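Local structure of Exo beta-1,2-glucooligosaccharide sophorohydrolase (non-reducing end) (Parabacteroides distasonis ATCC 8503, 5Z06) at residues V393-S396 / F397-G401; D362-G366 / A367-F371; A599-M603 / P604-N608. The protein hydrolyses linear beta-1,2-glucan and beta-1,2-glucooligosaccharides of four or more glucose units, releasing sophorose from the non-reducing end as an exo-type enzyme. All blocks are in the same frame, centred on the assembly; numbering follows the deposited sequence.

Contact 1 of 3, residues V393-S396 / F397-G401; sequences VETS and FLFQG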
# COMPACT_ATOMS: atom_id res chain seq x y z
N VAL A 393 14.88 -3.33 -13.41
CA VAL A 393 14.59 -4.16 -12.26
C VAL A 393 13.10 -4.48 -12.29
O VAL A 393 12.72 -5.62 -12.08
CB VAL A 393 14.98 -3.49 -10.94
CG1 VAL A 393 14.52 -4.32 -9.76
CG2 VAL A 393 16.50 -3.26 -10.89
N GLU A 394 12.30 -3.46 -12.57
CA GLU A 394 10.85 -3.58 -12.68
C GLU A 394 10.51 -4.50 -13.84
O GLU A 394 9.65 -5.38 -13.72
CB GLU A 394 10.20 -2.20 -12.85
CG GLU A 394 10.43 -1.25 -11.67
CD GLU A 394 9.77 -1.70 -10.39
OE1 GLU A 394 8.79 -2.46 -10.47
OE2 GLU A 394 10.24 -1.31 -9.30
N THR A 395 11.23 -4.30 -14.94
CA THR A 395 11.14 -5.18 -16.10
C THR A 395 11.42 -6.61 -15.71
O THR A 395 10.66 -7.49 -16.06
CB THR A 395 12.10 -4.75 -17.23
OG1 THR A 395 11.68 -3.49 -17.71
CG2 THR A 395 12.08 -5.72 -18.41
N SER A 396 12.49 -6.83 -14.96
CA SER A 396 12.78 -8.19 -14.48
C SER A 396 11.67 -8.78 -13.60
O SER A 396 11.36 -9.97 -13.73
CB SER A 396 14.10 -8.27 -13.74
OG SER A 396 14.04 -7.69 -12.47
N PHE A 397 11.09 -7.95 -12.73
CA PHE A 397 10.00 -8.42 -11.88
C PHE A 397 8.79 -8.75 -12.74
O PHE A 397 8.11 -9.73 -12.49
CB PHE A 397 9.65 -7.38 -10.81
CG PHE A 397 10.75 -7.12 -9.79
CD1 PHE A 397 11.69 -8.10 -9.44
CD2 PHE A 397 10.81 -5.90 -9.15
CE1 PHE A 397 12.68 -7.83 -8.50
CE2 PHE A 397 11.79 -5.62 -8.20
CZ PHE A 397 12.73 -6.59 -7.87
N LEU A 398 8.54 -7.93 -13.75
CA LEU A 398 7.45 -8.15 -14.64
C LEU A 398 7.62 -9.45 -15.36
O LEU A 398 6.68 -10.26 -15.41
CB LEU A 398 7.31 -7.02 -15.66
CG LEU A 398 6.23 -7.30 -16.71
CD1 LEU A 398 4.88 -7.53 -16.03
CD2 LEU A 398 6.15 -6.18 -17.72
N PHE A 399 8.82 -9.66 -15.90
CA PHE A 399 9.12 -10.85 -16.67
C PHE A 399 9.32 -12.12 -15.86
O PHE A 399 9.02 -13.21 -16.35
CB PHE A 399 10.26 -10.59 -17.67
CG PHE A 399 9.77 -9.88 -18.90
CD1 PHE A 399 9.23 -10.59 -19.95
CD2 PHE A 399 9.72 -8.52 -18.94
CE1 PHE A 399 8.75 -9.95 -21.07
CE2 PHE A 399 9.23 -7.86 -20.05
CZ PHE A 399 8.74 -8.59 -21.11
N GLN A 400 9.74 -12.00 -14.61
CA GLN A 400 9.64 -13.15 -13.73
C GLN A 400 8.19 -13.64 -13.67
O GLN A 400 7.94 -14.86 -13.66
CB GLN A 400 10.11 -12.81 -12.33
CG GLN A 400 10.12 -14.02 -11.43
CD GLN A 400 10.64 -13.72 -10.05
OE1 GLN A 400 11.38 -14.52 -9.48
NE2 GLN A 400 10.23 -12.59 -9.48
N GLY A 401 7.26 -12.70 -13.58
CA GLY A 401 5.85 -13.01 -13.57
C GLY A 401 5.41 -13.60 -14.89
O GLY A 401 4.72 -14.60 -14.90
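Val-393 and Phe-397 lie side by side one helical turn apart and point the same way, the methyl CG1 of Val-393 meeting the far end of the ring at 3.4 Å from CE2 of Phe-397. That methyl is anti to the backbone N (chi1 174°), which sends it past the carbonyl toward the following turn. Over one face of the same ring, displaced toward its rim, sits the carbonyl oxygen of Val-393, 3.4 Å from CG of Phe-397. This oxygen takes the backbone N-H of Phe-397 in the regular i to i+4 bond (N to O 2.9 Å). OG of Ser-396, which also bonds OG1 of Thr-469, approaches Val-393 O at 2.5 Å, shorter than a normal hydrogen bond and therefore doubtful in detail.

A second methyl-aromatic pair repeats the spacing on another side of the helix. Thr-395 and Phe-399 run alongside each other, CG2 of Thr-395 lying 3.7 Å from CD2 of Phe-399, while the carbonyl oxygen of Thr-395 is in the plane of the ring at its edge. The same oxygen receives N of Phe-399 at 2.8 Å.

Every touching residue is buried in helix 392-408. Phe-397 and Ser-396 pack on Ile-468 of helix 467-475, and the Phe-397 ring meets Tyr-539 edge-to-face; Phe-399 touches Leu-426 and Trp-427 of helix 414-428, and Leu-398 reaches Ile-330 of helix 323-338. These three helical neighbours are consistent with the six-hairpin (alpha/alpha) glycosidase fold suggested by the family's clan.

Contact 2 of 3, residues D362-G366 / A367-F371; sequences DKFHG and AVSHF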
# COMPACT_ATOMS: atom_id res chain seq x y z
N ASP A 362 4.96 1.26 -24.22
CA ASP A 362 6.31 1.75 -24.55
C ASP A 362 7.37 0.75 -24.11
O ASP A 362 7.31 0.20 -22.99
CB ASP A 362 6.65 3.07 -23.83
CG ASP A 362 5.79 4.24 -24.27
OD1 ASP A 362 5.23 4.18 -25.40
OD2 ASP A 362 5.71 5.21 -23.47
N LYS A 363 8.32 0.51 -25.00
CA LYS A 363 9.50 -0.27 -24.69
C LYS A 363 10.70 0.64 -24.75
O LYS A 363 10.70 1.66 -25.43
CB LYS A 363 9.71 -1.41 -25.69
CG LYS A 363 8.53 -2.33 -25.86
CD LYS A 363 7.97 -2.80 -24.53
CE LYS A 363 6.96 -3.89 -24.75
NZ LYS A 363 5.87 -3.40 -25.64
N PHE A 364 11.73 0.23 -24.01
CA PHE A 364 12.98 0.97 -23.90
C PHE A 364 14.05 -0.07 -24.01
O PHE A 364 14.42 -0.73 -23.03
CB PHE A 364 12.99 1.73 -22.57
CG PHE A 364 11.82 2.65 -22.43
CD1 PHE A 364 11.80 3.89 -23.09
CD2 PHE A 364 10.68 2.24 -21.71
CE1 PHE A 364 10.71 4.73 -22.98
CE2 PHE A 364 9.58 3.07 -21.61
CZ PHE A 364 9.58 4.31 -22.24
N HIS A 365 14.48 -0.28 -25.26
CA HIS A 365 15.24 -1.46 -25.65
C HIS A 365 14.56 -2.75 -25.13
O HIS A 365 15.16 -3.63 -24.48
CB HIS A 365 16.71 -1.27 -25.25
CG HIS A 365 17.40 -0.26 -26.11
ND1 HIS A 365 17.92 -0.58 -27.34
CD2 HIS A 365 17.53 1.07 -25.98
CE1 HIS A 365 18.42 0.50 -27.90
NE2 HIS A 365 18.19 1.53 -27.10
N GLY A 366 13.27 -2.82 -25.41
CA GLY A 366 12.46 -3.98 -25.04
C GLY A 366 12.05 -4.08 -23.58
O GLY A 366 11.12 -4.84 -23.25
N ALA A 367 12.71 -3.31 -22.71
CA ALA A 367 12.34 -3.26 -21.31
C ALA A 367 11.16 -2.35 -21.17
O ALA A 367 10.85 -1.55 -22.06
CB ALA A 367 13.51 -2.76 -20.46
N VAL A 368 10.50 -2.44 -20.02
CA VAL A 368 9.41 -1.55 -19.71
C VAL A 368 9.87 -0.57 -18.66
O VAL A 368 10.84 -0.79 -17.93
CB VAL A 368 8.13 -2.28 -19.22
CG1 VAL A 368 7.54 -3.14 -20.32
CG2 VAL A 368 8.38 -3.12 -17.96
N SER A 369 9.13 0.53 -18.57
CA SER A 369 9.28 1.46 -17.48
C SER A 369 8.62 0.91 -16.21
O SER A 369 7.85 -0.05 -16.24
CB SER A 369 8.60 2.77 -17.83
OG SER A 369 7.23 2.56 -18.12
N HIS A 370 8.94 1.55 -15.10
CA HIS A 370 8.40 1.23 -13.82
C HIS A 370 6.90 1.45 -13.84
O HIS A 370 6.14 0.62 -13.38
CB HIS A 370 9.01 2.15 -12.78
CG HIS A 370 8.74 1.76 -11.37
ND1 HIS A 370 9.60 2.12 -10.35
CD2 HIS A 370 7.74 1.05 -10.79
CE1 HIS A 370 9.12 1.66 -9.21
NE2 HIS A 370 8.01 0.99 -9.44
N PHE A 371 6.50 2.61 -14.35
CA PHE A 371 5.12 3.01 -14.35
C PHE A 371 4.64 3.23 -15.76
O PHE A 371 5.35 3.81 -16.59
CB PHE A 371 4.97 4.25 -13.54
CG PHE A 371 5.42 4.08 -12.14
CD1 PHE A 371 4.64 3.36 -11.24
CD2 PHE A 371 6.63 4.62 -11.70
CE1 PHE A 371 5.06 3.18 -9.93
CE2 PHE A 371 7.04 4.46 -10.40
CZ PHE A 371 6.25 3.75 -9.49
O HOH W 1 6.75 0.65 -20.45
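Positive phi at both His-365 (49°) and Gly-366 (78°) reverses the chain and brings Phe-364 against Ala-367, making a type I' beta turn in the loop between helix 344-360 and strand 371-373. Phe-364 and Ala-367 form a single antiparallel hydrogen-bonded pair. The two bonds differ in geometry: N of Phe-364 reaches O of Ala-367 at 2.8 Å with the donor modestly tilted from the carbonyl plane, whereas N of Ala-367 approaches O of Phe-364 from above that carbonyl's plane at 3.1 Å. The Ala-367 oxygen also receives a CA-H...O contact from Lys-363.

CG of Phe-364 stands anti to its carbonyl carbon (chi1 -57°), and the ring extends along the second arm of the turn. Its rim, rather than a face, meets that arm: the backbone N of Ser-369 lies near the ring plane, and CE2 of Phe-364 is 3.9 Å from CB of Ser-369. The ring also packs on Thr-379 and Pro-450, while O of Phe-364 bonds the hydroxyl of Tyr-435.

Beyond the bridge the arms diverge, and a water spans them, donating to O of Asp-362 at 2.6 Å and accepting from N of Ser-369. The carboxylate of Asp-362 is engaged elsewhere, in a salt bridge with Lys-378. Farther along, OG of Ser-369 bonds O of Phe-371 at 2.7 Å, approaching from above the carbonyl plane.

Contact 3 of 3, residues A599-M603 / P604-N608; sequences AQEPM and PHRDN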
# COMPACT_ATOMS: atom_id res chain seq x y z
N ALA A 599 12.81 2.39 3.98
CA ALA A 599 13.27 1.06 3.63
C ALA A 599 13.72 0.40 4.93
O ALA A 599 14.89 0.37 5.22
CB ALA A 599 14.39 1.13 2.59
N GLN A 600 12.78 -0.09 5.74
CA GLN A 600 13.10 -0.53 7.08
C GLN A 600 13.85 -1.83 7.07
O GLN A 600 13.72 -2.65 6.14
CB GLN A 600 11.85 -0.65 7.95
CG GLN A 600 11.07 0.64 8.13
CD GLN A 600 11.92 1.77 8.68
OE1 GLN A 600 12.82 2.26 8.00
NE2 GLN A 600 11.64 2.19 9.91
N GLU A 601 14.63 -2.02 8.12
CA GLU A 601 15.47 -3.22 8.27
C GLU A 601 15.49 -3.58 9.74
O GLU A 601 15.20 -2.71 10.57
CB GLU A 601 16.93 -2.94 7.84
CG GLU A 601 17.11 -2.13 6.58
CD GLU A 601 18.57 -1.74 6.36
OE1 GLU A 601 19.46 -2.34 7.01
OE2 GLU A 601 18.80 -0.86 5.51
N PRO A 602 15.92 -4.82 10.09
CA PRO A 602 16.14 -5.16 11.49
C PRO A 602 17.47 -4.56 11.97
O PRO A 602 18.43 -5.28 12.29
CB PRO A 602 16.14 -6.69 11.49
CG PRO A 602 16.65 -7.07 10.14
CD PRO A 602 16.19 -5.97 9.20
N MET A 603 17.49 -3.24 12.02
CA MET A 603 18.63 -2.45 12.45
C MET A 603 18.05 -1.19 13.09
O MET A 603 17.12 -0.61 12.50
CB MET A 603 19.48 -2.05 11.24
CG MET A 603 20.22 -3.21 10.56
SD MET A 603 21.48 -3.94 11.62
CE MET A 603 22.73 -2.64 11.52
N PRO A 604 18.58 -0.75 14.26
CA PRO A 604 18.03 0.45 14.94
C PRO A 604 17.77 1.65 14.06
O PRO A 604 16.74 2.29 14.19
CB PRO A 604 19.11 0.79 15.97
CG PRO A 604 19.69 -0.56 16.33
CD PRO A 604 19.58 -1.43 15.11
N HIS A 605 18.69 1.93 13.16
CA HIS A 605 18.61 3.12 12.30
C HIS A 605 17.61 2.98 11.14
O HIS A 605 17.40 3.93 10.38
CB HIS A 605 19.99 3.48 11.77
CG HIS A 605 20.46 2.60 10.65
ND1 HIS A 605 20.69 1.26 10.81
CD2 HIS A 605 20.72 2.88 9.35
CE1 HIS A 605 21.09 0.74 9.67
NE2 HIS A 605 21.10 1.70 8.75
N ARG A 606 17.02 1.80 10.99
CA ARG A 606 16.03 1.55 9.98
C ARG A 606 14.83 0.89 10.65
O ARG A 606 14.15 0.05 10.05
CB ARG A 606 16.63 0.67 8.88
CG ARG A 606 17.75 1.35 8.10
CD ARG A 606 17.23 2.27 7.00
NE ARG A 606 18.32 3.02 6.39
CZ ARG A 606 18.76 4.22 6.79
NH1 ARG A 606 18.17 4.89 7.77
NH2 ARG A 606 19.78 4.78 6.15
N ASP A 607 14.57 1.27 11.90
CA ASP A 607 13.39 0.78 12.61
C ASP A 607 12.82 1.91 13.45
O ASP A 607 13.53 2.51 14.25
CB ASP A 607 13.78 -0.38 13.49
CG ASP A 607 12.61 -1.02 14.17
OD1 ASP A 607 11.48 -0.87 13.69
OD2 ASP A 607 12.83 -1.69 15.20
N ASN A 608 11.54 2.20 13.27
CA ASN A 608 10.86 3.24 14.03
C ASN A 608 9.50 2.76 14.53
O ASN A 608 8.64 3.57 14.86
CB ASN A 608 10.73 4.50 13.17
CG ASN A 608 9.96 4.24 11.90
OD1 ASN A 608 9.33 3.19 11.74
ND2 ASN A 608 10.01 5.18 10.99
O HOH W 2 10.22 0.10 11.50
O HOH W 3 20.50 1.13 6.03
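Glu-601 and Arg-606 come together where the chain doubles back, N of Glu-601 bonding O of Arg-606 at 2.9 Å and N of Arg-606 bonding O of Met-603 at 2.8 Å, the latter from above the carbonyl plane and closing a turn through the short 3-10 segment 604-605; Pro-602 centres an inverse gamma turn within the reversal. The side chains of Glu-601 and Arg-606 then run alongside, pointing the same way. Their contact is mainly between aliphatic parts, CG of Glu-601 being 3.7 Å from CB of Arg-606. The charged ends are near but do not make a salt bridge: OE2 of Glu-601 is 4.0 Å from NE of Arg-606, and the carboxylate and guanidinium planes stand 83° apart.

CG of His-605 sits between its backbone N and carbonyl carbon (chi1 77°), and CD2 lies over the centre of the Arg-606 guanidinium. Obliquely to the ring, CB of Met-603 lies 3.6 Å from ND1 of His-605, both side chains heading in one direction. A water links NE2 of His-605 to OE2 of Glu-601, to which it donates at 2.7 Å.

Gln-600, next to Glu-601 on the first arm, turns at chi2 (-56°), laying a face of its amide on O of Arg-606, CD of Gln-600 to that O 3.1 Å; the side chain crosses Asn-608 at about a right angle. A water accepts from both NE2 of Gln-600 (3.0 Å) and the backbone N of Asn-608, while OE1 of Gln-600 bonds a glycerol, probably from the crystallisation liquor.

This reversal, in the glycoamylase-like family region, connects strands 597-599 and 610-611. Pro-602 and Pro-604 rest on Tyr-570 of helix 556-573; Asp-607 bonds Tyr-581 through OD1 and Tyr-570 through OD2, and Asn-608 bonds Thr-610 of the next strand.

Contacts 1 and 2 adjoin, with centres about 11 Å apart: OG1 of Thr-395 probably hydrogen-bonds N of Val-368, and Leu-398 packs on Val-368, so the loop 362-371 lies against helix 392-408. Contact 3 is remote from both, its nearest atoms about 13 Å away. Contact 1 is wholly buried, and its chemistry is regular helical bonding with methyl-aromatic packing. Contacts 2 and 3 are only partly buried chain reversals, each using backbone bonds and bridging water. They differ in the side chains beside the reversal: buried Phe-364, its edge against the second arm, in contact 2, against mainly polar and charged groups in contact 3.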